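Acyl-CoA-binding domain-containing protein 1 (Oryza sativa Japonica Group, PDB 5H3G) binds medium- and long-chain acyl-CoA esters with high affinity and, in vitro, phosphatidic acid and phosphatidylcholine, and may take part in phospholipid synthesis. Local coordinates at residues L35-T40 against D61-V66. Residues are numbered along the deposited sequence; the frame is centred on the assembly and turned at random.
Sequences LYKQAT and DAWKAV
Lys37 lays its aliphatic chain over one face of the Trp63 indole. Lys37 CB stands 3.4 Å from the centroid of the Trp63 five-membered ring and 6° off the normal, a CH-pi contact. Bent at chi2 and chi3, the chain folds back across the six-membered ring, where Lys37 CE comes within 3.6 Å of Trp63 CH2. In the ring plane, Gln38 OE1 meets the indole edge, its amide turned 65° from the ring; the firmer partner of NE1 is the carbonyl oxygen of Gly42, just beyond helix 26-41. CG of Trp63 stands opposite its own backbone N (chi1 -176°), which carries the indole across from helix 57-64 to helix 26-41. The protein is the four-helix acyl-CoA-binding domain, and the contact fastens the short helix 57-64 to helix 26-41, whose Leu35, Tyr36 and Lys37 probably contact acyl-CoA, as in relatives. Were Trp63 an alanine, the Lys37 methylenes would probably lose the surface they lie on and the Gly42 carbonyl its indole donor. Packing is also close where Val66 turns its two methyls to different neighbours: Val66 CG2 lies 3.7 Å from Gln38 CB, and Val66 CG1 lies 3.8 Å from Leu35 CD2. Buried Gln38 gives its NE2 to Asp43 OD1 and Lys69 O, which holds the amide's rotation. On the looser side the link runs through solvent: one water donates both to Gln38 OE1 (2.8 Å) and to the Trp63 carbonyl oxygen (2.9 Å), bridging side chain and backbone.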
ATOM      1  N   LEU A  35      -0.477   1.371  -2.988  1.00 12.17           N
ATOM      2  CA  LEU A  35       0.947   1.663  -3.068  1.00 13.48           C
ATOM      3  C   LEU A  35       1.760   0.390  -3.241  1.00 13.24           C
ATOM      4  O   LEU A  35       2.771   0.389  -3.947  1.00 13.06           O
ATOM      5  CB  LEU A  35       1.407   2.422  -1.827  1.00 11.91           C
ATOM      6  CG  LEU A  35       0.923   3.863  -1.769  1.00 13.14           C
ATOM      7  CD1 LEU A  35       1.171   4.408  -0.371  1.00 14.79           C
ATOM      8  CD2 LEU A  35       1.694   4.624  -2.816  1.00 14.14           C
ATOM      9  N   TYR A  36       1.343  -0.709  -2.606  1.00 10.66           N
ATOM     10  CA  TYR A  36       2.078  -1.955  -2.774  1.00 11.71           C
ATOM     11  C   TYR A  36       2.011  -2.438  -4.216  1.00 11.21           C
ATOM     12  O   TYR A  36       3.026  -2.849  -4.791  1.00 11.55           O
ATOM     13  CB  TYR A  36       1.524  -3.022  -1.834  1.00 10.70           C
ATOM     14  CG  TYR A  36       2.359  -4.284  -1.839  1.00 10.90           C
ATOM     15  CD1 TYR A  36       3.474  -4.399  -1.031  1.00 10.93           C
ATOM     16  CD2 TYR A  36       2.042  -5.345  -2.677  1.00 11.31           C
ATOM     17  CE1 TYR A  36       4.245  -5.561  -1.027  1.00 12.39           C
ATOM     18  CE2 TYR A  36       2.805  -6.496  -2.698  1.00 13.62           C
ATOM     19  CZ  TYR A  36       3.913  -6.604  -1.866  1.00 12.18           C
ATOM     20  OH  TYR A  36       4.673  -7.752  -1.871  1.00 14.12           O
ATOM     21  N   LYS A  37       0.815  -2.423  -4.807  1.00 11.34           N
ATOM     22  CA  LYS A  37       0.686  -2.736  -6.228  1.00 11.88           C
ATOM     23  C   LYS A  37       1.575  -1.831  -7.072  1.00 13.22           C
ATOM     24  O   LYS A  37       2.348  -2.302  -7.917  1.00 12.87           O
ATOM     25  CB  LYS A  37      -0.768  -2.596  -6.660  1.00 14.43           C
ATOM     26  CG  LYS A  37      -1.724  -3.580  -5.981  1.00 12.11           C
ATOM     27  CD  LYS A  37      -1.314  -5.020  -6.254  1.00 12.48           C
ATOM     28  CE  LYS A  37      -1.278  -5.362  -7.742  1.00 13.23           C
ATOM     29  NZ  LYS A  37      -1.230  -6.851  -7.915  1.00 14.58           N
ATOM     30  N   GLN A  38       1.445  -0.522  -6.885  1.00 13.21           N
ATOM     31  CA  GLN A  38       2.216   0.423  -7.693  1.00 16.05           C
ATOM     32  C   GLN A  38       3.714   0.201  -7.532  1.00 13.48           C
ATOM     33  O   GLN A  38       4.465   0.228  -8.517  1.00 16.78           O
ATOM     34  CB  GLN A  38       1.846   1.851  -7.304  1.00 12.28           C
ATOM     35  CG  GLN A  38       2.441   2.875  -8.255  1.00 12.84           C
ATOM     36  CD  GLN A  38       1.810   2.817  -9.636  1.00 19.51           C
ATOM     37  OE1 GLN A  38       0.704   2.298  -9.820  1.00 16.73           O
ATOM     38  NE2 GLN A  38       2.520   3.352 -10.627  1.00 19.07           N
ATOM     39  N   ALA A  39       4.159  -0.050  -6.301  1.00 12.08           N
ATOM     40  CA  ALA A  39       5.582  -0.221  -6.007  1.00 15.97           C
ATOM     41  C   ALA A  39       6.165  -1.458  -6.677  1.00 14.64           C
ATOM     42  O   ALA A  39       7.303  -1.433  -7.155  1.00 17.13           O
ATOM     43  CB  ALA A  39       5.785  -0.305  -4.497  1.00 15.14           C
ATOM     44  N   THR A  40       5.414  -2.555  -6.711  1.00 13.79           N
ATOM     45  CA  THR A  40       5.947  -3.819  -7.191  1.00 14.13           C
ATOM     46  C   THR A  40       5.680  -4.063  -8.671  1.00 14.43           C
ATOM     47  O   THR A  40       6.567  -4.548  -9.371  1.00 19.76           O
ATOM     48  CB  THR A  40       5.378  -4.981  -6.371  1.00 16.13           C
ATOM     49  OG1 THR A  40       3.947  -4.949  -6.418  1.00 14.80           O
ATOM     50  CG2 THR A  40       5.827  -4.890  -4.923  1.00 16.78           C
ATOM     51  N   ASP A  61      -9.538   1.133  -7.493  1.00 13.54           N
ATOM     52  CA  ASP A  61      -9.496   2.589  -7.378  1.00 14.39           C
ATOM     53  C   ASP A  61      -8.286   3.052  -6.576  1.00 13.11           C
ATOM     54  O   ASP A  61      -7.666   4.070  -6.903  1.00 14.15           O
ATOM     55  CB  ASP A  61     -10.782   3.106  -6.731  1.00 16.36           C
ATOM     56  CG  ASP A  61     -11.962   3.131  -7.696  1.00 18.07           C
ATOM     57  OD1 ASP A  61     -11.770   2.982  -8.922  1.00 19.24           O
ATOM     58  OD2 ASP A  61     -13.101   3.313  -7.221  1.00 18.64           O
ATOM     59  N   ALA A  62      -7.933   2.323  -5.512  1.00 12.45           N
ATOM     60  CA  ALA A  62      -6.781   2.727  -4.719  1.00 12.11           C
ATOM     61  C   ALA A  62      -5.503   2.630  -5.537  1.00 12.41           C
ATOM     62  O   ALA A  62      -4.589   3.447  -5.384  1.00 15.63           O
ATOM     63  CB  ALA A  62      -6.680   1.858  -3.461  1.00 12.79           C
ATOM     64  N   TRP A  63      -5.419   1.627  -6.407  1.00 12.73           N
ATOM     65  CA  TRP A  63      -4.238   1.449  -7.241  1.00 13.20           C
ATOM     66  C   TRP A  63      -4.208   2.497  -8.350  1.00 15.55           C
ATOM     67  O   TRP A  63      -3.175   3.129  -8.598  1.00 15.43           O
ATOM     68  CB  TRP A  63      -4.258   0.021  -7.793  1.00 13.57           C
ATOM     69  CG  TRP A  63      -3.098  -0.430  -8.594  1.00 14.21           C
ATOM     70  CD1 TRP A  63      -1.917   0.219  -8.808  1.00 17.72           C
ATOM     71  CD2 TRP A  63      -3.008  -1.674  -9.293  1.00 15.42           C
ATOM     72  NE1 TRP A  63      -1.101  -0.546  -9.617  1.00 16.01           N
ATOM     73  CE2 TRP A  63      -1.752  -1.713  -9.924  1.00 16.43           C
ATOM     74  CE3 TRP A  63      -3.874  -2.758  -9.445  1.00 15.75           C
ATOM     75  CZ2 TRP A  63      -1.344  -2.799 -10.699  1.00 16.54           C
ATOM     76  CZ3 TRP A  63      -3.470  -3.828 -10.222  1.00 18.85           C
ATOM     77  CH2 TRP A  63      -2.219  -3.840 -10.834  1.00 17.63           C
ATOM     78  N   LYS A  64      -5.348   2.712  -9.002  1.00 15.50           N
ATOM     79  CA  LYS A  64      -5.456   3.760 -10.018  1.00 18.84           C
ATOM     80  C   LYS A  64      -5.022   5.118  -9.471  1.00 19.87           C
ATOM     81  O   LYS A  64      -4.403   5.924 -10.185  1.00 20.15           O
ATOM     82  CB  LYS A  64      -6.897   3.810 -10.530  1.00 16.73           C
ATOM     83  CG  LYS A  64      -7.194   4.891 -11.564  1.00 17.14           C
ATOM     84  CD  LYS A  64      -6.376   4.730 -12.822  1.00 20.27           C
ATOM     85  CE  LYS A  64      -6.824   5.729 -13.890  1.00 25.77           C
ATOM     86  NZ  LYS A  64      -6.140   5.513 -15.203  1.00 30.64           N
ATOM     87  N   ALA A  65      -5.310   5.373  -8.194  1.00 19.72           N
ATOM     88  CA  ALA A  65      -5.051   6.683  -7.611  1.00 18.14           C
ATOM     89  C   ALA A  65      -3.568   7.020  -7.529  1.00 22.00           C
ATOM     90  O   ALA A  65      -3.223   8.206  -7.445  1.00 19.75           O
ATOM     91  CB  ALA A  65      -5.677   6.774  -6.221  1.00 15.77           C
ATOM     92  N   VAL A  66      -2.683   6.032  -7.540  1.00 14.64           N
ATOM     93  CA  VAL A  66      -1.253   6.298  -7.455  1.00 16.45           C
ATOM     94  C   VAL A  66      -0.563   6.013  -8.786  1.00 17.10           C
ATOM     95  O   VAL A  66       0.657   5.866  -8.838  1.00 17.22           O
ATOM     96  CB  VAL A  66      -0.610   5.520  -6.295  1.00 13.60           C
ATOM     97  CG1 VAL A  66      -1.083   6.088  -4.968  1.00 15.18           C
ATOM     98  CG2 VAL A  66      -0.987   4.025  -6.380  1.00 15.22           C
TER
HETATM   99  O   HOH W   1      -1.795   2.674 -11.105  1.00 17.05           O